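Local coordinates for dTDP-4-dehydrorhamnose 3,5-epimerase (Elizabethkingia anophelis NUHP1, PDB 6C46), which probably catalyses the epimerisation of dTDP-4-dehydro-6-deoxy-glucose at two sugar carbons, the 3' and 5' positions, giving dTDP-4-dehydro-rhamnose on the way to dTDP-L-rhamnose, at residues S153-D158 / Q179-F184; G64-L69 / I163-P168; P15-Y20 / N99-G104. One frame throughout, in Å; residues are numbered along the deposited sequence. Where two conformers were deposited one is given.

Contact 1: S153-D158 / Q179-F184; sequences SVKFND and QNAPAF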
# COMPACT_ATOMS: atom_id res chain seq x y z
N SER A 153 -7.61 -15.59 18.70
CA SER A 153 -6.78 -14.64 19.43
C SER A 153 -5.92 -15.37 20.44
O SER A 153 -6.25 -16.48 20.87
CB SER A 153 -7.62 -13.58 20.15
OG SER A 153 -8.42 -14.20 21.13
N VAL A 154 -4.81 -14.74 20.81
CA VAL A 154 -3.94 -15.22 21.88
C VAL A 154 -3.60 -14.02 22.76
O VAL A 154 -3.25 -12.96 22.25
CB VAL A 154 -2.64 -15.84 21.31
CG1 VAL A 154 -1.72 -16.27 22.44
CG2 VAL A 154 -2.97 -17.03 20.42
N LYS A 155 -3.76 -14.18 24.07
CA LYS A 155 -3.41 -13.12 25.01
C LYS A 155 -1.99 -12.60 24.77
O LYS A 155 -1.03 -13.38 24.77
CB LYS A 155 -3.56 -13.65 26.44
CG LYS A 155 -3.35 -12.61 27.55
CD LYS A 155 -4.34 -11.48 27.41
CE LYS A 155 -4.30 -10.53 28.60
NZ LYS A 155 -4.72 -11.14 29.87
N PHE A 156 -1.85 -11.29 24.57
CA PHE A 156 -0.57 -10.72 24.13
C PHE A 156 0.56 -11.00 25.13
O PHE A 156 1.71 -11.24 24.72
CB PHE A 156 -0.71 -9.21 23.92
CG PHE A 156 -0.78 -8.42 25.20
CD1 PHE A 156 -1.93 -8.43 25.99
CD2 PHE A 156 0.32 -7.65 25.61
CE1 PHE A 156 -1.97 -7.70 27.19
CE2 PHE A 156 0.28 -6.91 26.81
CZ PHE A 156 -0.88 -6.94 27.60
N ASN A 157 0.27 -11.02 26.43
CA ASN A 157 1.29 -11.22 27.45
C ASN A 157 1.22 -12.62 28.05
O ASN A 157 1.59 -12.83 29.21
CB ASN A 157 1.21 -10.14 28.53
CG ASN A 157 -0.12 -10.13 29.25
OD1 ASN A 157 -1.00 -10.95 28.98
ND2 ASN A 157 -0.30 -9.16 30.14
N ASP A 158 0.73 -13.57 27.27
CA ASP A 158 0.72 -14.97 27.67
C ASP A 158 2.09 -15.37 28.21
O ASP A 158 3.12 -15.09 27.60
CB ASP A 158 0.37 -15.82 26.44
CG ASP A 158 0.34 -17.29 26.74
OD1 ASP A 158 -0.75 -17.82 27.07
OD2 ASP A 158 1.42 -17.92 26.64
N GLN A 179 -7.56 -7.38 26.30
CA GLN A 179 -7.31 -7.66 27.72
C GLN A 179 -7.85 -9.02 28.13
O GLN A 179 -7.37 -9.61 29.11
CB GLN A 179 -7.97 -6.60 28.62
CG GLN A 179 -7.45 -5.19 28.44
CD GLN A 179 -8.06 -4.20 29.42
OE1 GLN A 179 -8.72 -4.59 30.40
NE2 GLN A 179 -7.97 -2.91 29.09
N ASN A 180 -8.84 -9.55 27.43
CA ASN A 180 -9.50 -10.78 27.85
C ASN A 180 -9.28 -11.93 26.87
O ASN A 180 -9.99 -12.93 26.96
CB ASN A 180 -11.00 -10.52 28.04
CG ASN A 180 -11.28 -9.54 29.17
OD1 ASN A 180 -11.09 -9.85 30.34
ND2 ASN A 180 -11.69 -8.33 28.81
N ALA A 181 -8.33 -11.79 25.94
CA ALA A 181 -8.09 -12.86 24.98
C ALA A 181 -7.63 -14.13 25.69
O ALA A 181 -6.90 -14.06 26.68
CB ALA A 181 -7.04 -12.42 23.94
N PRO A 182 -8.02 -15.30 25.20
CA PRO A 182 -7.64 -16.55 25.86
C PRO A 182 -6.14 -16.83 25.77
O PRO A 182 -5.45 -16.42 24.83
CB PRO A 182 -8.44 -17.62 25.11
CG PRO A 182 -9.49 -16.87 24.33
CD PRO A 182 -8.93 -15.51 24.06
N ALA A 183 -5.65 -17.60 26.74
CA ALA A 183 -4.23 -17.96 26.78
C ALA A 183 -3.85 -18.81 25.57
O ALA A 183 -4.69 -19.43 24.91
CB ALA A 183 -3.93 -18.75 28.08
N PHE A 184 -2.54 -18.82 25.28
CA PHE A 184 -2.01 -19.64 24.19
C PHE A 184 -2.40 -21.11 24.37
O PHE A 184 -2.82 -21.77 23.41
CB PHE A 184 -0.48 -19.45 24.14
CG PHE A 184 0.27 -20.50 23.35
CD1 PHE A 184 0.23 -20.54 21.98
CD2 PHE A 184 1.04 -21.45 24.03
CE1 PHE A 184 0.96 -21.53 21.27
CE2 PHE A 184 1.76 -22.41 23.34
CZ PHE A 184 1.72 -22.46 21.96
O HOH W 1 -5.53 -18.95 22.23
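D158 and F184 make the tight end of this contact: D158 OD1 accepts the backbone N-H of F184 at 2.7 Å, met from above the carboxylate plane (56° out of it). The carboxylate stands nearly upright against the F184 ring plane and rests on F184 CB. With CG anti to the backbone N (chi1 180°), the carboxylate is set beside F184 N; OD2 turns back to its own loop, accepting from L161 N, so the buried acid joins two loops. Beside it V154 CG1 packs 3.8 Å from F184 CB. In the middle, K155 N donates to P182 O at 2.9 Å, and V154 CA-H approaches the same oxygen. S153 OG lies 3.2 Å from P182 CD, but its hydrogen-bonding partner is N188. A water donates to both S153 O and A183 O. The looser side follows the K155 chain, which passes A181 O; its bends at chi2 and chi4 bring NZ to Q179 O in a weak bond of 3.2 Å, beside an exposed Q179. A type I turn holds K155 and D158 on one loop. Such irregular pairing, with one direct backbone bond, joins the C-terminal loop to the edge of the cupin beta-sandwich, with S153 near the predicted proton acceptor H70.

Contact 2: G64-L69 / I163-P168; sequences GVLRGL and IDWKIP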
# COMPACT_ATOMS: atom_id res chain seq x y z
N GLY A 64 1.87 3.57 22.76
CA GLY A 64 1.51 2.58 23.75
C GLY A 64 0.30 1.75 23.40
O GLY A 64 0.05 0.72 24.04
N VAL A 65 -0.46 2.17 22.39
CA VAL A 65 -1.55 1.32 21.91
C VAL A 65 -0.96 0.01 21.42
O VAL A 65 -0.03 -0.01 20.60
CB VAL A 65 -2.35 2.04 20.82
CG1 VAL A 65 -3.26 1.03 20.10
CG2 VAL A 65 -3.19 3.19 21.47
N LEU A 66 -1.47 -1.09 21.97
CA LEU A 66 -1.00 -2.44 21.65
C LEU A 66 -2.21 -3.24 21.19
O LEU A 66 -3.20 -3.32 21.91
CB LEU A 66 -0.34 -3.07 22.88
CG LEU A 66 0.51 -4.35 22.72
CD1 LEU A 66 1.39 -4.52 23.94
CD2 LEU A 66 -0.34 -5.59 22.49
N ARG A 67 -2.15 -3.79 19.97
CA ARG A 67 -3.24 -4.56 19.38
C ARG A 67 -2.76 -5.97 19.08
O ARG A 67 -1.75 -6.14 18.40
CB ARG A 67 -3.75 -3.90 18.09
CG ARG A 67 -4.28 -2.47 18.29
CD ARG A 67 -5.80 -2.41 18.17
NE ARG A 67 -6.32 -1.05 18.27
CZ ARG A 67 -7.03 -0.60 19.30
NH1 ARG A 67 -7.29 -1.40 20.33
NH2 ARG A 67 -7.47 0.65 19.31
N GLY A 68 -3.48 -6.98 19.57
CA GLY A 68 -3.14 -8.37 19.26
C GLY A 68 -3.34 -9.29 20.45
O GLY A 68 -3.86 -8.83 21.48
N LEU A 69 -2.98 -10.57 20.35
CA LEU A 69 -2.52 -11.21 19.13
C LEU A 69 -3.74 -11.71 18.38
O LEU A 69 -4.57 -12.37 18.98
CB LEU A 69 -1.55 -12.36 19.46
CG LEU A 69 -0.27 -11.88 20.16
CD1 LEU A 69 0.38 -13.02 20.95
CD2 LEU A 69 0.70 -11.29 19.10
N ILE A 163 6.37 -12.83 25.38
CA ILE A 163 6.79 -11.86 24.37
C ILE A 163 7.29 -10.59 25.04
O ILE A 163 6.68 -10.07 25.98
CB ILE A 163 5.63 -11.56 23.41
CG1 ILE A 163 5.27 -12.82 22.63
CG2 ILE A 163 5.98 -10.39 22.47
CD1 ILE A 163 3.89 -12.74 21.99
N ASP A 164 8.39 -10.05 24.53
CA ASP A 164 8.90 -8.74 24.94
C ASP A 164 8.23 -7.66 24.10
O ASP A 164 8.54 -7.50 22.91
CB ASP A 164 10.42 -8.70 24.76
CG ASP A 164 11.04 -7.39 25.23
OD1 ASP A 164 10.30 -6.50 25.70
OD2 ASP A 164 12.28 -7.27 25.14
N TRP A 165 7.32 -6.89 24.71
CA TRP A 165 6.63 -5.83 24.00
C TRP A 165 7.33 -4.48 24.15
O TRP A 165 6.75 -3.45 23.80
CB TRP A 165 5.17 -5.75 24.46
CG TRP A 165 4.35 -6.91 23.95
CD1 TRP A 165 4.03 -8.05 24.63
CD2 TRP A 165 3.79 -7.05 22.63
NE1 TRP A 165 3.28 -8.88 23.82
CE2 TRP A 165 3.13 -8.29 22.60
CE3 TRP A 165 3.77 -6.24 21.49
CZ2 TRP A 165 2.45 -8.75 21.46
CZ3 TRP A 165 3.11 -6.70 20.36
CH2 TRP A 165 2.46 -7.94 20.35
N LYS A 166 8.56 -4.48 24.68
CA LYS A 166 9.51 -3.37 24.63
C LYS A 166 9.22 -2.18 25.54
O LYS A 166 10.14 -1.67 26.19
CB LYS A 166 9.66 -2.85 23.18
CG LYS A 166 10.03 -3.93 22.17
CD LYS A 166 11.23 -4.73 22.61
CE LYS A 166 12.49 -4.32 21.90
NZ LYS A 166 13.55 -5.35 22.11
N ILE A 167 7.99 -1.70 25.59
CA ILE A 167 7.71 -0.48 26.35
C ILE A 167 7.28 -0.86 27.76
O ILE A 167 6.96 -2.04 28.01
CB ILE A 167 6.66 0.38 25.64
CG1 ILE A 167 5.29 -0.29 25.72
CG2 ILE A 167 7.12 0.66 24.17
CD1 ILE A 167 4.13 0.57 25.21
N PRO A 168 7.27 0.07 28.71
CA PRO A 168 6.83 -0.26 30.07
C PRO A 168 5.39 -0.74 30.06
O PRO A 168 4.56 -0.23 29.30
CB PRO A 168 6.98 1.06 30.83
CG PRO A 168 7.99 1.83 30.06
CD PRO A 168 7.77 1.46 28.63
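The indole of W165 is covered on both faces: L66 CD1 sits 3.5 Å above one, offset toward the rim, and I163 CG2, from the indole's own segment, lies over the opposite one. L66 and W165 cross at about a right angle, and L66 CD2 makes a CH-pi contact 4.1 Å from the centroid of the six-membered ring, 4° off its normal. L69 CD2 meets the edge in the ring plane, 3.9 Å from W165 CZ2. Its other methyl, CD1, reaches I163 CD1 tip to tip at 3.7 Å. At the far end I167 CD1 comes within 3.6 Å of G64 CA, close against a residue that has no side chain. I167 gets there with CG1 between its backbone N and carbonyl carbon (chi1 70°). The two segments run nearly antiparallel, but no hydrogen bond joins them. Within 163-168, D164 OD1 accepts from K166 N at 2.9 Å in an Asx turn, on the side away from 64-69. V130 of strand 125-131 and V92 of strand 88-95 also pack on W165, so the loop covers this sheet of the cupin fold with apolar groups. The chemistry is therefore that of a hydrophobic core: dispersion and CH-pi contacts hold the loop to the strand, and the indole's one polar atom, NE1, is satisfied by F156 O.

Contact 3: P15-Y20 / N99-G104; sequences PLKDCY and NSETFG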
# COMPACT_ATOMS: atom_id res chain seq x y z
N PRO A 15 13.63 -16.30 12.39
CA PRO A 15 13.56 -17.61 13.05
C PRO A 15 12.25 -18.36 12.85
O PRO A 15 12.16 -19.50 13.29
CB PRO A 15 13.78 -17.28 14.53
CG PRO A 15 14.48 -15.94 14.54
CD PRO A 15 13.91 -15.21 13.35
N LEU A 16 11.21 -17.76 12.25
CA LEU A 16 9.94 -18.45 12.08
C LEU A 16 9.80 -18.91 10.63
O LEU A 16 10.05 -18.14 9.71
CB LEU A 16 8.76 -17.56 12.49
CG LEU A 16 8.86 -16.94 13.90
CD1 LEU A 16 7.57 -16.18 14.24
CD2 LEU A 16 9.14 -17.99 14.97
N LYS A 17 9.41 -20.17 10.44
CA LYS A 17 9.33 -20.70 9.08
C LYS A 17 8.33 -19.92 8.24
O LYS A 17 7.20 -19.71 8.68
CB LYS A 17 8.91 -22.17 9.09
CG LYS A 17 8.99 -22.84 7.71
CD LYS A 17 8.55 -24.32 7.78
CE LYS A 17 7.07 -24.45 8.08
NZ LYS A 17 6.62 -25.86 8.01
N ASP A 18 8.74 -19.55 7.03
CA ASP A 18 7.94 -18.85 6.01
C ASP A 18 7.69 -17.41 6.36
O ASP A 18 6.95 -16.73 5.64
CB ASP A 18 6.58 -19.51 5.76
CG ASP A 18 6.70 -20.98 5.35
OD1 ASP A 18 7.47 -21.28 4.43
OD2 ASP A 18 6.01 -21.83 5.96
N CYS A 19 8.25 -16.90 7.44
CA CYS A 19 8.04 -15.53 7.86
C CYS A 19 9.28 -14.72 7.47
O CYS A 19 10.39 -15.05 7.88
CB CYS A 19 7.75 -15.53 9.37
SG CYS A 19 7.61 -13.96 10.20
N TYR A 20 9.09 -13.67 6.65
CA TYR A 20 10.22 -12.97 6.04
C TYR A 20 10.12 -11.47 6.23
O TYR A 20 9.03 -10.90 6.34
CB TYR A 20 10.34 -13.23 4.51
CG TYR A 20 10.52 -14.69 4.21
CD1 TYR A 20 11.75 -15.32 4.43
CD2 TYR A 20 9.46 -15.44 3.72
CE1 TYR A 20 11.91 -16.67 4.19
CE2 TYR A 20 9.62 -16.79 3.47
CZ TYR A 20 10.83 -17.40 3.70
OH TYR A 20 10.95 -18.73 3.46
N ASN A 99 1.88 -28.31 13.01
CA ASN A 99 2.77 -29.13 12.20
C ASN A 99 4.10 -28.44 11.88
O ASN A 99 4.94 -29.03 11.21
CB ASN A 99 2.07 -29.49 10.88
CG ASN A 99 1.32 -28.30 10.26
OD1 ASN A 99 0.70 -27.49 10.96
ND2 ASN A 99 1.37 -28.21 8.93
N SER A 100 4.27 -27.18 12.28
CA SER A 100 5.45 -26.40 11.95
C SER A 100 6.57 -26.67 12.95
O SER A 100 6.33 -26.74 14.16
CB SER A 100 5.12 -24.90 11.95
OG SER A 100 6.31 -24.14 11.92
N GLU A 101 7.80 -26.78 12.45
CA GLU A 101 8.94 -26.90 13.36
C GLU A 101 9.12 -25.67 14.23
O GLU A 101 9.82 -25.75 15.24
CB GLU A 101 10.22 -27.16 12.58
CG GLU A 101 10.52 -26.03 11.60
CD GLU A 101 11.44 -26.47 10.47
OE1 GLU A 101 12.68 -26.43 10.67
OE2 GLU A 101 10.91 -26.87 9.40
N THR A 102 8.51 -24.52 13.88
CA THR A 102 8.60 -23.34 14.75
C THR A 102 7.26 -23.03 15.42
O THR A 102 7.04 -21.89 15.86
CB THR A 102 9.16 -22.13 14.00
OG1 THR A 102 8.42 -21.84 12.80
CG2 THR A 102 10.63 -22.39 13.62
N PHE A 103 6.38 -24.03 15.54
CA PHE A 103 5.14 -23.87 16.29
C PHE A 103 5.44 -23.33 17.68
O PHE A 103 6.38 -23.79 18.34
CB PHE A 103 4.38 -25.19 16.41
CG PHE A 103 3.24 -25.11 17.39
CD1 PHE A 103 2.07 -24.45 17.04
CD2 PHE A 103 3.36 -25.65 18.66
CE1 PHE A 103 1.02 -24.34 17.94
CE2 PHE A 103 2.33 -25.53 19.56
CZ PHE A 103 1.16 -24.87 19.21
N GLY A 104 4.67 -22.34 18.10
CA GLY A 104 4.79 -21.78 19.43
C GLY A 104 5.90 -20.77 19.62
O GLY A 104 6.04 -20.23 20.73
O HOH W 2 8.11 -27.45 9.77
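Two beta turns meet here, type II from L16 to C19 and type I from S100 to F103, each closed by its own backbone hydrogen bond; both lie in loops between strands of the cupin fold. The chains come nearest at L16 and T102, whose CA atoms are 5.7 Å apart. One direct hydrogen bond crosses: K17 N donates to T102 OG1 at 3.1 Å, almost straight at 172°. OG1 is placed for it by a chi1 of 54°, between the backbone N and the carbonyl carbon, while CG2 packs against P15 O at 3.3 Å. S100 OG accepts from T102 N in an ST turn. D95 OD2 is hydrogen-bonded to both S100 OG and T102 OG1, making D95 the second shell that holds the threonine hydroxyl before K17. In the L16-C19 turn, D18 OD2 also pairs with R97 in a salt bridge. The K17 chain, bent at chi3, carries CE past S100 OG and crosses E101 at about a right angle. The opposite charge of E101 is near but not in contact, K17 NZ to E101 OE2 being 4.6 Å. One water bridges the two residues, accepting from K17 NZ at 2.8 Å and from E101 N while donating to E101 OE2.

How the contacts relate
Contacts 1 and 2 share one neighbourhood, their centres 12 Å apart, and their segments alternate along the chain. They are joined by a probable hydrogen bond from V154 N to L69 O, 3.0 Å, and by F156 CD2 packing on L66 CD1 at 3.7 Å. Contact 3 is farther off, centred about 20 Å from contact 1. It touches contact 1 through the rings of F184 and F103, CZ to CZ 3.7 Å, whereas its nearest atoms to contact 2 are about 8 Å away. Near the predicted proton acceptor H70 lie the side chains of S153 in contact 1, about 5 Å from that of H70, and L69 in contact 2, about 6 Å; contact 3 lies away from the annotated sites.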